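Local atomic coordinates of peptidoglycan D,D-transpeptidase FtsI (Yersinia pestis, PDB entry 6SYN), a protein that probably cross-links peptidoglycan strands as the D,D-transpeptidase of cell division, and is a target of beta-lactam antibiotics such as the penicillin bound here. Residues E203-V208 against R242-D246; Q285-V289 against S305-S310; L321-Y325 against T359-G363; G426-A430 against A492-G496; I438-K444 against Y456-G462. All blocks are in the same frame, centred on the assembly; numbering follows the deposited sequence.

Contact 1 of 5, residues E203-V208 against R242-D246; sequences ESGTAV and RAITD
Strand 204-208 runs past the short helix 242-245, the backbones coming closest at Thr-206 and Ala-243, whose CA atoms are 6.0 Å apart. Every second residue of the strand, Ser-204, Thr-206 and Val-208, turns its CB to the helix. Ala-243 CB lies 3.7 Å from the hydroxyl oxygen Thr-206 OG1 and 4.1 Å from Val-208 CG2, the valine contact alone being purely apolar. At the strand's start Arg-242, its chain extended from CG to NE, slips its guanidinium beneath Ser-204. The serine covers one face of that group, with CB 3.2 Å above the plane, and packs there without a hydrogen bond to the arginine. Arg-242 NH1 is held instead by Asp-246 OD2, at 3.0 Å, through the carboxylate's syn lone pair. A water joins Ser-204 OG to the same OD2, while Asp-246 OD1 pairs with Arg-240. Exposed just before the strand, Glu-203 makes a long salt bridge, OE2 3.8 Å from Arg-242 NH2, with its carboxylate plane turned 89° from the guanidinium. The network sits at a classic beta bulge, where Glu-203 and Ser-204 both face Asn-478, at the start of a strand in the central antiparallel sheet of the transpeptidase domain.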
# COMPACT_ATOMS: atom_id res chain seq x y z
N GLU A 203 -4.93 -13.14 -0.93
CA GLU A 203 -3.55 -13.27 -1.48
C GLU A 203 -2.68 -12.18 -0.86
O GLU A 203 -1.55 -12.48 -0.45
CB GLU A 203 -3.57 -13.14 -3.01
CG GLU A 203 -2.25 -13.50 -3.65
CD GLU A 203 -2.21 -13.30 -5.16
OE1 GLU A 203 -3.25 -13.52 -5.81
OE2 GLU A 203 -1.15 -12.92 -5.68
N SER A 204 -3.20 -10.95 -0.79
CA SER A 204 -2.51 -9.78 -0.21
C SER A 204 -3.52 -8.66 0.06
O SER A 204 -4.71 -8.81 -0.30
CB SER A 204 -1.37 -9.32 -1.10
OG SER A 204 -1.79 -8.33 -2.03
N GLY A 205 -3.05 -7.60 0.70
CA GLY A 205 -3.76 -6.32 0.83
C GLY A 205 -2.74 -5.20 0.85
O GLY A 205 -1.55 -5.50 1.05
N THR A 206 -3.18 -3.97 0.62
CA THR A 206 -2.37 -2.76 0.86
C THR A 206 -3.31 -1.62 1.24
O THR A 206 -4.44 -1.56 0.69
CB THR A 206 -1.39 -2.49 -0.30
OG1 THR A 206 -1.30 -1.08 -0.52
CG2 THR A 206 -1.75 -3.18 -1.59
N ALA A 207 -2.88 -0.82 2.21
CA ALA A 207 -3.54 0.41 2.67
C ALA A 207 -2.55 1.57 2.51
O ALA A 207 -1.41 1.43 3.00
CB ALA A 207 -3.98 0.26 4.11
N VAL A 208 -2.96 2.63 1.81
CA VAL A 208 -2.17 3.89 1.69
C VAL A 208 -2.99 5.03 2.30
O VAL A 208 -4.18 5.16 1.94
CB VAL A 208 -1.76 4.17 0.23
CG1 VAL A 208 -0.94 5.45 0.12
CG2 VAL A 208 -1.01 3.00 -0.37
N ARG A 242 4.13 -3.83 -2.40
CA ARG A 242 2.97 -3.99 -3.33
C ARG A 242 2.33 -2.62 -3.63
O ARG A 242 1.81 -2.47 -4.74
CB ARG A 242 1.94 -4.96 -2.74
CG ARG A 242 2.38 -6.42 -2.78
CD ARG A 242 1.29 -7.37 -2.31
NE ARG A 242 1.58 -8.77 -2.59
CZ ARG A 242 0.96 -9.52 -3.51
NH1 ARG A 242 0.00 -9.01 -4.26
NH2 ARG A 242 1.31 -10.79 -3.66
N ALA A 243 2.38 -1.67 -2.70
CA ALA A 243 1.76 -0.33 -2.82
C ALA A 243 2.35 0.45 -4.00
O ALA A 243 1.63 1.32 -4.54
CB ALA A 243 1.93 0.44 -1.53
N ILE A 244 3.59 0.16 -4.40
CA ILE A 244 4.28 0.82 -5.55
C ILE A 244 4.55 -0.18 -6.69
O ILE A 244 4.96 0.30 -7.77
CB ILE A 244 5.57 1.55 -5.10
CG1 ILE A 244 6.54 0.64 -4.33
CG2 ILE A 244 5.22 2.80 -4.32
CD1 ILE A 244 7.97 1.15 -4.31
N THR A 245 4.34 -1.49 -6.51
CA THR A 245 4.71 -2.50 -7.56
C THR A 245 3.46 -3.22 -8.09
O THR A 245 3.39 -3.40 -9.32
CB THR A 245 5.79 -3.47 -7.08
OG1 THR A 245 5.22 -4.37 -6.12
CG2 THR A 245 6.99 -2.78 -6.48
N ASP A 246 2.53 -3.66 -7.24
CA ASP A 246 1.22 -4.14 -7.75
C ASP A 246 0.63 -3.01 -8.60
O ASP A 246 0.49 -1.89 -8.06
CB ASP A 246 0.23 -4.50 -6.64
CG ASP A 246 0.38 -5.88 -6.03
OD1 ASP A 246 1.05 -6.75 -6.65
OD2 ASP A 246 -0.20 -6.09 -4.95
O HOH W 1 -2.58 -5.88 -2.93

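Contact 2 of 5, residues Q285-V289 against S305-S310; sequences QIKDV and SNVGVS. With CB9 ((2R,4S)-2-[(1R)-1-{[(2S)-2-carboxy-2-phenylacetyl]amino}-2-oxoethyl]-5,5-dimethyl-1,3-thiazolidine-4-carboxylic acid), chain D.
Asp-288 meets Ser-305, Asn-306 and Val-307 at the first turn of helix 306-314, and its side chain is the polar centre of the contact. From CB the chain swings with CG anti to the carbonyl carbon (chi1 -77°), which carries the carboxylate carbon to 3.5 Å from both Ser-305 OG and Asn-306 N. One oxygen, OD1, takes the backbone N-H of Val-307 at 3.0 Å in a nearly straight bond (164°), met on the syn side but tilted from the carboxylate plane; the N-H of Asn-306 adds a weak, bent bond to the same oxygen. The other, OD2, accepts the hydroxyl of Ser-305 at 2.6 Å. Ser-305 OG in turn accepts from Gly-308 N at 2.9 Å, so the N-cap serine is fixed by the aspartate while it caps the helix. N-H groups at a helix start would be expected to favour the negative carboxylate. Beside this, Ile-286 CG2 packs against Val-307 CG2 at 4.0 Å. A water bridges Lys-287 O and Asn-306 ND2, and that amide nitrogen also donates to the ligand's OAF at 2.8 Å, while Asn-306 OD1 accepts from Lys-255. Val-289 CG2 touches the ligand's phenyl ring at CAM. Ser-304, Ser-305 and Asn-306 match the SxN motif of penicillin-binding proteins, and Asp-288, holding the backbone around that asparagine, is probably a second-shell residue of the site.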
# COMPACT_ATOMS: atom_id res chain seq x y z
N GLN A 285 -23.93 -6.45 -23.10
CA GLN A 285 -24.93 -5.92 -22.14
C GLN A 285 -24.21 -5.22 -20.98
O GLN A 285 -23.44 -5.89 -20.28
CB GLN A 285 -25.83 -7.04 -21.60
CG GLN A 285 -27.14 -6.53 -20.99
CD GLN A 285 -27.99 -7.60 -20.35
OE1 GLN A 285 -29.17 -7.39 -20.08
NE2 GLN A 285 -27.40 -8.75 -20.09
N ILE A 286 -24.45 -3.92 -20.79
CA ILE A 286 -24.13 -3.20 -19.53
C ILE A 286 -25.35 -3.35 -18.63
O ILE A 286 -26.40 -2.78 -18.97
CB ILE A 286 -23.78 -1.71 -19.74
CG1 ILE A 286 -22.90 -1.46 -20.98
CG2 ILE A 286 -23.15 -1.13 -18.48
CD1 ILE A 286 -21.51 -2.00 -20.87
N LYS A 287 -25.25 -4.13 -17.54
CA LYS A 287 -26.31 -4.20 -16.51
C LYS A 287 -25.69 -3.95 -15.13
O LYS A 287 -24.46 -4.15 -14.96
CB LYS A 287 -27.07 -5.53 -16.58
CG LYS A 287 -26.29 -6.79 -16.24
CD LYS A 287 -27.17 -7.90 -15.70
CE LYS A 287 -26.43 -9.19 -15.43
NZ LYS A 287 -27.31 -10.19 -14.79
N ASP A 288 -26.53 -3.51 -14.20
CA ASP A 288 -26.14 -3.18 -12.81
C ASP A 288 -26.44 -4.39 -11.92
O ASP A 288 -27.33 -5.19 -12.27
CB ASP A 288 -26.86 -1.92 -12.33
CG ASP A 288 -26.27 -0.63 -12.88
OD1 ASP A 288 -25.13 -0.67 -13.36
OD2 ASP A 288 -26.96 0.40 -12.81
N VAL A 289 -25.68 -4.51 -10.83
CA VAL A 289 -25.89 -5.54 -9.77
C VAL A 289 -27.20 -5.22 -9.03
O VAL A 289 -28.13 -6.05 -9.08
CB VAL A 289 -24.67 -5.59 -8.82
CG1 VAL A 289 -24.97 -6.23 -7.48
CG2 VAL A 289 -23.51 -6.28 -9.50
N SER A 305 -23.68 2.49 -10.00
CA SER A 305 -24.35 2.19 -11.29
C SER A 305 -23.30 2.14 -12.42
O SER A 305 -22.70 3.19 -12.70
CB SER A 305 -25.44 3.18 -11.59
OG SER A 305 -26.13 2.84 -12.79
N ASN A 306 -23.12 0.97 -13.03
CA ASN A 306 -22.26 0.78 -14.23
C ASN A 306 -22.97 1.41 -15.44
O ASN A 306 -22.28 2.11 -16.21
CB ASN A 306 -21.95 -0.69 -14.50
CG ASN A 306 -20.94 -1.29 -13.54
OD1 ASN A 306 -20.38 -0.61 -12.69
ND2 ASN A 306 -20.69 -2.58 -13.68
N VAL A 307 -24.28 1.18 -15.59
CA VAL A 307 -25.10 1.76 -16.69
C VAL A 307 -25.01 3.29 -16.59
O VAL A 307 -24.73 3.94 -17.63
CB VAL A 307 -26.57 1.28 -16.65
CG1 VAL A 307 -27.47 2.16 -17.50
CG2 VAL A 307 -26.71 -0.17 -17.06
N GLY A 308 -25.25 3.81 -15.38
CA GLY A 308 -25.19 5.25 -15.03
C GLY A 308 -23.94 5.91 -15.57
O GLY A 308 -24.09 6.87 -16.34
N VAL A 309 -22.76 5.40 -15.20
CA VAL A 309 -21.43 5.98 -15.58
C VAL A 309 -21.13 5.69 -17.05
O VAL A 309 -20.46 6.53 -17.68
CB VAL A 309 -20.27 5.51 -14.67
CG1 VAL A 309 -20.42 6.03 -13.25
CG2 VAL A 309 -20.10 3.99 -14.67
N SER A 310 -21.58 4.55 -17.58
CA SER A 310 -21.40 4.18 -19.01
C SER A 310 -22.14 5.21 -19.88
O SER A 310 -21.60 5.61 -20.93
CB SER A 310 -21.87 2.78 -19.32
OG SER A 310 -23.28 2.76 -19.53
C CB9 D . -17.38 -1.57 -9.65
N CB9 D . -18.38 -3.79 -10.26
O CB9 D . -16.43 -2.05 -9.08
CA CB9 D . -18.60 -2.34 -10.12
CB CB9 D . -19.83 -1.98 -9.24
CAA CB9 D . -21.64 -3.23 -6.33
CAB CB9 D . -20.16 -5.12 -7.00
OAD CB9 D . -18.75 -3.18 -4.76
OAE CB9 D . -18.38 -7.35 -13.35
OAF CB9 D . -18.34 -3.65 -12.50
OAG CB9 D . -18.89 -1.11 -5.39
OAH CB9 D . -16.80 -6.05 -12.77
CAJ CB9 D . -19.54 -8.57 -8.39
CAK CB9 D . -20.59 -8.03 -9.08
CAL CB9 D . -18.25 -8.23 -8.73
CAM CB9 D . -20.36 -7.14 -10.12
CAN CB9 D . -18.01 -7.34 -9.77
NAP CB9 D . -19.49 -1.58 -7.87
SAQ CB9 D . -20.95 -3.40 -8.99
CAR CB9 D . -18.93 -2.31 -5.59
CAS CB9 D . -17.92 -6.47 -12.67
CAT CB9 D . -18.48 -4.33 -11.48
CAU CB9 D . -19.07 -6.76 -10.45
CAX CB9 D . -19.21 -2.76 -7.04
CAY CB9 D . -18.86 -5.82 -11.63
CAZ CB9 D . -20.48 -3.65 -7.21
O HOH W 2 -21.53 -4.41 -15.65

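Contact 3 of 5, residues L321-Y325 against T359-G363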
# COMPACT_ATOMS: atom_id res chain seq x y z
N LEU A 321 -12.53 11.47 -20.28
CA LEU A 321 -12.16 10.64 -19.10
C LEU A 321 -10.66 10.35 -19.13
O LEU A 321 -10.07 10.17 -18.04
CB LEU A 321 -12.97 9.34 -19.08
CG LEU A 321 -14.42 9.47 -18.61
CD1 LEU A 321 -15.16 8.16 -18.78
CD2 LEU A 321 -14.48 9.94 -17.17
N VAL A 322 -10.07 10.29 -20.33
CA VAL A 322 -8.60 10.08 -20.51
C VAL A 322 -7.87 11.33 -19.99
O VAL A 322 -6.83 11.16 -19.35
CB VAL A 322 -8.23 9.75 -21.97
CG1 VAL A 322 -6.72 9.64 -22.15
CG2 VAL A 322 -8.91 8.48 -22.45
N ASP A 323 -8.42 12.52 -20.23
CA ASP A 323 -7.84 13.79 -19.72
C ASP A 323 -8.01 13.88 -18.19
O ASP A 323 -7.03 14.25 -17.52
CB ASP A 323 -8.46 15.01 -20.40
CG ASP A 323 -7.54 16.22 -20.33
OD1 ASP A 323 -6.48 16.18 -21.01
OD2 ASP A 323 -7.86 17.16 -19.57
N THR A 324 -9.18 13.56 -17.65
CA THR A 324 -9.47 13.71 -16.20
C THR A 324 -8.65 12.71 -15.38
O THR A 324 -8.12 13.12 -14.34
CB THR A 324 -10.97 13.60 -15.90
OG1 THR A 324 -11.66 14.63 -16.61
CG2 THR A 324 -11.26 13.73 -14.42
N TYR A 325 -8.56 11.44 -15.80
CA TYR A 325 -7.79 10.41 -15.06
C TYR A 325 -6.31 10.80 -15.06
O TYR A 325 -5.66 10.64 -14.01
CB TYR A 325 -7.97 9.01 -15.67
CG TYR A 325 -9.34 8.40 -15.58
CD1 TYR A 325 -10.46 9.12 -15.19
CD2 TYR A 325 -9.53 7.08 -15.95
CE1 TYR A 325 -11.71 8.53 -15.14
CE2 TYR A 325 -10.77 6.48 -15.91
CZ TYR A 325 -11.87 7.21 -15.51
OH TYR A 325 -13.10 6.61 -15.48
N THR A 359 -16.34 0.62 -20.40
CA THR A 359 -15.55 -0.14 -19.40
C THR A 359 -14.57 0.80 -18.68
O THR A 359 -14.37 0.61 -17.47
CB THR A 359 -14.85 -1.35 -20.04
OG1 THR A 359 -14.15 -0.89 -21.20
CG2 THR A 359 -15.83 -2.43 -20.42
N PHE A 360 -14.03 1.81 -19.38
CA PHE A 360 -13.15 2.87 -18.82
C PHE A 360 -13.90 3.70 -17.78
O PHE A 360 -13.24 4.24 -16.87
CB PHE A 360 -12.61 3.79 -19.92
CG PHE A 360 -11.29 4.44 -19.61
CD1 PHE A 360 -10.17 3.68 -19.31
CD2 PHE A 360 -11.15 5.82 -19.65
CE1 PHE A 360 -8.95 4.27 -19.03
CE2 PHE A 360 -9.92 6.42 -19.38
CZ PHE A 360 -8.83 5.64 -19.07
N SER A 361 -15.23 3.82 -17.91
CA SER A 361 -16.10 4.59 -16.98
C SER A 361 -16.34 3.82 -15.67
O SER A 361 -16.81 4.46 -14.71
CB SER A 361 -17.39 5.02 -17.62
OG SER A 361 -18.34 3.96 -17.66
N PHE A 362 -16.06 2.52 -15.62
CA PHE A 362 -16.08 1.74 -14.35
C PHE A 362 -14.75 1.00 -14.20
O PHE A 362 -14.72 -0.13 -13.67
CB PHE A 362 -17.35 0.88 -14.22
CG PHE A 362 -17.83 0.16 -15.45
CD1 PHE A 362 -17.38 -1.11 -15.77
CD2 PHE A 362 -18.81 0.73 -16.26
CE1 PHE A 362 -17.86 -1.78 -16.89
CE2 PHE A 362 -19.29 0.06 -17.37
CZ PHE A 362 -18.82 -1.19 -17.69
N GLY A 363 -13.67 1.65 -14.65
CA GLY A 363 -12.28 1.42 -14.21
C GLY A 363 -11.60 0.21 -14.83
O GLY A 363 -10.63 -0.26 -14.22
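Tyr-325 leaves helix 319-327 with its ring anti to its carbonyl carbon (chi1 -67°), and Phe-360 turns its ring roughly opposite its backbone N (chi1 -153°); these two settings bring the rings together. The side chains come from opposite ends and overlap in an offset stack, centroids 4.7 Å apart and planes inclined by 30°. The tyrosine's CD2-CE2 flank lies over one face of the Phe-360 ring, off its centre, with Tyr-325 CD2 3.5 Å from Phe-360 CZ. The tyrosine also brings its hydroxyl to its neighbour's backbone: OH donates to Phe-360 O at 2.8 Å, and that oxygen sits at the tyrosine ring's edge, near its plane. Around the stack, Val-322 CG2 approaches Phe-360 CE2 obliquely at 3.8 Å, Leu-321 CB lies beside Phe-360 CD2, and Leu-321 CD1 is 4.0 Å from Ser-361 CB. Trp-352 meets the phenylalanine ring edge-to-face, and Met-257 and Val-258 of helix 255-264 pack on Tyr-325. Phe-360 is therefore held twice, by ring and carbonyl: the stack buries apolar surface, and the hydroxyl bond gives a buried oxygen a partner and probably helps set how far the tyrosine lies along its neighbour.

Contact 4 of 5, residues G426-A430 against A492-G496; sequences GTKAA and APVFG
Ala-492 O, the acceptor of a 3.0 Å helical bond from Gly-496 N, also has the methyl of Ala-429 resting against it, and this is where the two segments press together. The bonds that shape the contact belong to the separate turns. In the 3-10 segment 427-429, Ala-429 N donates to Gly-426 O at 3.0 Å, and Ala-430 N donates to Thr-427 O in the same way; between the segments there is packing alone. Ala-429 is the centre of it. Its CB lies 3.9 Å from Ala-492 CB and 4.2 Å from CD1 of Phe-495, whose ring it meets obliquely, while its carbonyl oxygen faces the CA of Gly-496 at 3.4 Å. Gly-496, with no side chain, brings its CA directly up to the 3-10 turn, and its CA and that of Ala-429 are 4.0 Å apart. On the flank, Lys-428 contributes its first carbon, CB being 4.1 Å from Pro-493 CD and about as far from Ala-492 CB; the rest of its chain leads away into solvent. Gly-426 CA completes the edge beside Ala-492 CB at 4.2 Å. Small residues on both sides thus let a loop turn nestle into the first turn of helix 492-505. Beneath them Ala-429 and Phe-495 both touch Ile-438, and Ala-492 touches Thr-460, so the arrangement belongs to the helical layer that covers one face of the central sheet in the penicillin-binding fold.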
# COMPACT_ATOMS: atom_id res chain seq x y z
N GLY A 426 -21.34 1.08 1.06
CA GLY A 426 -20.16 1.10 1.95
C GLY A 426 -20.49 1.60 3.34
O GLY A 426 -19.60 2.18 3.98
N THR A 427 -21.72 1.36 3.81
CA THR A 427 -22.24 1.69 5.17
C THR A 427 -21.30 1.13 6.25
O THR A 427 -21.20 1.78 7.32
CB THR A 427 -23.66 1.14 5.35
OG1 THR A 427 -23.69 -0.16 4.76
CG2 THR A 427 -24.71 2.02 4.71
N LYS A 428 -20.66 -0.01 5.99
CA LYS A 428 -19.76 -0.70 6.96
C LYS A 428 -18.55 0.17 7.30
O LYS A 428 -17.96 -0.06 8.37
CB LYS A 428 -19.34 -2.08 6.43
CG LYS A 428 -20.25 -3.22 6.88
CD LYS A 428 -20.04 -4.53 6.15
CE LYS A 428 -21.27 -5.42 6.14
NZ LYS A 428 -21.59 -5.95 7.49
N ALA A 429 -18.20 1.15 6.45
CA ALA A 429 -17.07 2.09 6.65
C ALA A 429 -17.48 3.30 7.49
O ALA A 429 -16.60 4.10 7.82
CB ALA A 429 -16.54 2.54 5.32
N ALA A 430 -18.77 3.45 7.83
CA ALA A 430 -19.30 4.62 8.58
C ALA A 430 -18.56 4.73 9.91
O ALA A 430 -18.35 3.69 10.56
CB ALA A 430 -20.79 4.50 8.80
N ALA A 492 -14.49 -1.83 3.03
CA ALA A 492 -15.26 -0.77 3.73
C ALA A 492 -15.01 -0.81 5.23
O ALA A 492 -14.67 0.20 5.82
CB ALA A 492 -16.74 -0.89 3.41
N PRO A 493 -15.17 -1.97 5.92
CA PRO A 493 -15.01 -2.01 7.37
C PRO A 493 -13.57 -1.69 7.81
O PRO A 493 -13.42 -0.99 8.79
CB PRO A 493 -15.39 -3.45 7.78
CG PRO A 493 -15.33 -4.26 6.50
CD PRO A 493 -15.54 -3.29 5.36
N VAL A 494 -12.58 -2.19 7.07
CA VAL A 494 -11.13 -1.94 7.34
C VAL A 494 -10.84 -0.45 7.14
O VAL A 494 -10.03 0.10 7.92
CB VAL A 494 -10.21 -2.81 6.45
CG1 VAL A 494 -8.74 -2.51 6.70
CG2 VAL A 494 -10.48 -4.29 6.64
N PHE A 495 -11.46 0.19 6.14
CA PHE A 495 -11.37 1.65 5.91
C PHE A 495 -11.89 2.38 7.15
O PHE A 495 -11.21 3.30 7.63
CB PHE A 495 -12.14 2.08 4.66
CG PHE A 495 -12.08 3.56 4.38
CD1 PHE A 495 -12.77 4.47 5.18
CD2 PHE A 495 -11.32 4.06 3.34
CE1 PHE A 495 -12.71 5.83 4.93
CE2 PHE A 495 -11.27 5.42 3.08
CZ PHE A 495 -11.96 6.31 3.88
N GLY A 496 -13.08 1.99 7.63
CA GLY A 496 -13.75 2.61 8.78
C GLY A 496 -12.88 2.56 10.03
O GLY A 496 -12.65 3.63 10.63

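Contact 5 of 5, residues I438-K444 against Y456-G462; sequences IKTGTAK and YLAYTAG. With CB9 ((2R,4S)-2-[(1R)-1-{[(2S)-2-carboxy-2-phenylacetyl]amino}-2-oxoethyl]-5,5-dimethyl-1,3-thiazolidine-4-carboxylic acid), chain D.
The Lys-Thr-Gly sequence Lys-439 to Gly-441 matches the KTG motif of penicillin-binding enzymes, and its strand, 438-444, pairs antiparallel (164°) with 456-462. Three hydrogen-bonded pairs join them: Lys-439 with Ala-461, Gly-441 with Tyr-459 and Ala-443 with Leu-457. Leu-457 N to Ala-443 O, 2.9 Å, lies in the carbonyl plane; Gly-441 N reaches Tyr-459 O from above its carbonyl plane, and Thr-460 OG1 gives that oxygen a second bond. Ala-443 CB sits at the edge of the Tyr-459 ring, 3.9 Å from CE2. Facing the ligand, Thr-440 OG1, placed between its backbone N and carbonyl carbon (chi1 58°), donates to OAG at 2.7 Å. Thr-442 OG1 donates to OAD at 2.6 Å, so two threonines grip one carboxylate, and Thr-442 N donates to the ligand's carbonyl O at 3.0 Å. Lys-444 runs alongside Tyr-456, its CG 3.8 Å from Tyr-456 CE1; the tyrosine touches the ligand's phenyl ring, and Tyr-485 stacks on Tyr-456. Lys-439 NZ hydrogen-bonds Ser-304 OG. Strand 437-446 is an edge strand of the five-stranded sheet; strand 471-478 lies beyond 455-464, helix 492-505 packs by Ile-438 and Thr-460, and helix 370-381 against Tyr-459 and Ala-461.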
# COMPACT_ATOMS: atom_id res chain seq x y z
N ILE A 438 -16.54 8.34 0.58
CA ILE A 438 -15.89 7.10 0.07
C ILE A 438 -16.55 6.68 -1.25
O ILE A 438 -17.68 7.12 -1.54
CB ILE A 438 -15.99 5.96 1.10
CG1 ILE A 438 -17.42 5.45 1.27
CG2 ILE A 438 -15.37 6.38 2.42
CD1 ILE A 438 -17.51 4.05 1.84
N LYS A 439 -15.86 5.81 -1.97
CA LYS A 439 -16.41 5.00 -3.08
C LYS A 439 -15.91 3.57 -2.89
O LYS A 439 -14.69 3.39 -2.71
CB LYS A 439 -15.97 5.60 -4.42
CG LYS A 439 -16.54 4.91 -5.65
CD LYS A 439 -18.02 5.16 -5.84
CE LYS A 439 -18.65 4.22 -6.84
NZ LYS A 439 -18.79 2.86 -6.27
N THR A 440 -16.80 2.59 -2.91
CA THR A 440 -16.44 1.15 -2.92
C THR A 440 -16.06 0.74 -4.34
O THR A 440 -16.31 1.51 -5.28
CB THR A 440 -17.58 0.26 -2.41
OG1 THR A 440 -18.71 0.51 -3.24
CG2 THR A 440 -17.91 0.52 -0.95
N GLY A 441 -15.49 -0.45 -4.47
CA GLY A 441 -15.15 -1.09 -5.75
C GLY A 441 -14.94 -2.58 -5.57
O GLY A 441 -14.43 -2.98 -4.50
N THR A 442 -15.39 -3.36 -6.55
CA THR A 442 -15.12 -4.82 -6.68
C THR A 442 -14.67 -5.05 -8.12
O THR A 442 -15.55 -5.20 -8.99
CB THR A 442 -16.35 -5.65 -6.28
OG1 THR A 442 -16.97 -5.06 -5.14
CG2 THR A 442 -16.01 -7.10 -6.00
N ALA A 443 -13.36 -5.01 -8.36
CA ALA A 443 -12.75 -5.21 -9.70
C ALA A 443 -12.61 -6.71 -9.96
O ALA A 443 -12.13 -7.42 -9.05
CB ALA A 443 -11.42 -4.50 -9.79
N LYS A 444 -13.06 -7.17 -11.13
CA LYS A 444 -12.77 -8.53 -11.64
C LYS A 444 -11.28 -8.58 -11.99
O LYS A 444 -10.80 -7.62 -12.62
CB LYS A 444 -13.68 -8.89 -12.82
CG LYS A 444 -14.97 -9.59 -12.43
CD LYS A 444 -15.73 -10.18 -13.59
CE LYS A 444 -16.55 -11.40 -13.21
NZ LYS A 444 -17.91 -11.36 -13.78
N TYR A 456 -11.43 -11.43 -7.27
CA TYR A 456 -11.80 -9.99 -7.13
C TYR A 456 -10.77 -9.21 -6.30
O TYR A 456 -10.10 -9.80 -5.42
CB TYR A 456 -13.20 -9.86 -6.53
CG TYR A 456 -14.24 -10.72 -7.22
CD1 TYR A 456 -14.79 -10.33 -8.43
CD2 TYR A 456 -14.65 -11.92 -6.68
CE1 TYR A 456 -15.74 -11.11 -9.08
CE2 TYR A 456 -15.60 -12.72 -7.31
CZ TYR A 456 -16.14 -12.31 -8.51
OH TYR A 456 -17.08 -13.08 -9.14
N LEU A 457 -10.64 -7.92 -6.61
CA LEU A 457 -9.98 -6.88 -5.78
C LEU A 457 -11.06 -6.13 -5.00
O LEU A 457 -11.76 -5.31 -5.62
CB LEU A 457 -9.22 -5.91 -6.68
CG LEU A 457 -8.12 -6.53 -7.54
CD1 LEU A 457 -7.63 -5.53 -8.57
CD2 LEU A 457 -6.96 -7.01 -6.67
N ALA A 458 -11.18 -6.40 -3.70
CA ALA A 458 -12.09 -5.67 -2.78
C ALA A 458 -11.45 -4.32 -2.46
O ALA A 458 -10.40 -4.29 -1.79
CB ALA A 458 -12.36 -6.49 -1.53
N TYR A 459 -12.08 -3.25 -2.94
CA TYR A 459 -11.62 -1.84 -2.85
C TYR A 459 -12.52 -1.05 -1.90
O TYR A 459 -13.75 -1.23 -1.91
CB TYR A 459 -11.74 -1.14 -4.21
CG TYR A 459 -10.58 -1.31 -5.16
CD1 TYR A 459 -9.40 -0.61 -4.99
CD2 TYR A 459 -10.71 -2.10 -6.30
CE1 TYR A 459 -8.36 -0.72 -5.89
CE2 TYR A 459 -9.67 -2.22 -7.21
CZ TYR A 459 -8.49 -1.52 -7.00
OH TYR A 459 -7.46 -1.63 -7.89
N THR A 460 -11.91 -0.15 -1.12
CA THR A 460 -12.59 1.03 -0.52
C THR A 460 -11.56 2.16 -0.46
O THR A 460 -10.51 1.98 0.18
CB THR A 460 -13.25 0.68 0.81
OG1 THR A 460 -14.42 -0.08 0.52
CG2 THR A 460 -13.64 1.90 1.62
N ALA A 461 -11.85 3.25 -1.16
CA ALA A 461 -11.05 4.50 -1.18
C ALA A 461 -11.93 5.63 -0.65
O ALA A 461 -13.17 5.50 -0.76
CB ALA A 461 -10.57 4.79 -2.57
N GLY A 462 -11.33 6.67 -0.08
CA GLY A 462 -12.11 7.82 0.40
C GLY A 462 -11.29 8.84 1.16
O GLY A 462 -10.04 8.72 1.21
C CB9 D . -17.38 -1.57 -9.65
N CB9 D . -18.38 -3.79 -10.26
O CB9 D . -16.43 -2.05 -9.08
CA CB9 D . -18.60 -2.34 -10.12
CB CB9 D . -19.83 -1.98 -9.24
CAA CB9 D . -21.64 -3.23 -6.33
CAB CB9 D . -20.16 -5.12 -7.00
OAD CB9 D . -18.75 -3.18 -4.76
OAE CB9 D . -18.38 -7.35 -13.35
OAF CB9 D . -18.34 -3.65 -12.50
OAG CB9 D . -18.89 -1.11 -5.39
OAH CB9 D . -16.80 -6.05 -12.77
CAJ CB9 D . -19.54 -8.57 -8.39
CAK CB9 D . -20.59 -8.03 -9.08
CAL CB9 D . -18.25 -8.23 -8.73
CAM CB9 D . -20.36 -7.14 -10.12
CAN CB9 D . -18.01 -7.34 -9.77
NAP CB9 D . -19.49 -1.58 -7.87
SAQ CB9 D . -20.95 -3.40 -8.99
CAR CB9 D . -18.93 -2.31 -5.59
CAS CB9 D . -17.92 -6.47 -12.67
CAT CB9 D . -18.48 -4.33 -11.48
CAU CB9 D . -19.07 -6.76 -10.45
CAX CB9 D . -19.21 -2.76 -7.04
CAY CB9 D . -18.86 -5.82 -11.63
CAZ CB9 D . -20.48 -3.65 -7.21

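How the contacts relate
Contacts 2 and 5 line two sides of one pocket: both touch the opened penicillin, with Asn-306 at its amide and the two threonines at its carboxylate; the centres of contacts 2 and 5 are about 16 Å apart. Ser-252 and Lys-255, the probable SxxK pair, also belong to that pocket. Contact 3 stands behind contact 2, where Ser-361 and Phe-362 pack on Asn-306, Val-309 and Ser-310; the side chain of Ser-361 is about 9 Å from the ligand. Contact 4 backs contact 5, Phe-495 and Ala-492 lying on Thr-460. Contact 1 reaches the same central sheet as contact 5 through strand 204-211, centres about 13 Å apart, and is farthest from contact 2, at about 28 Å.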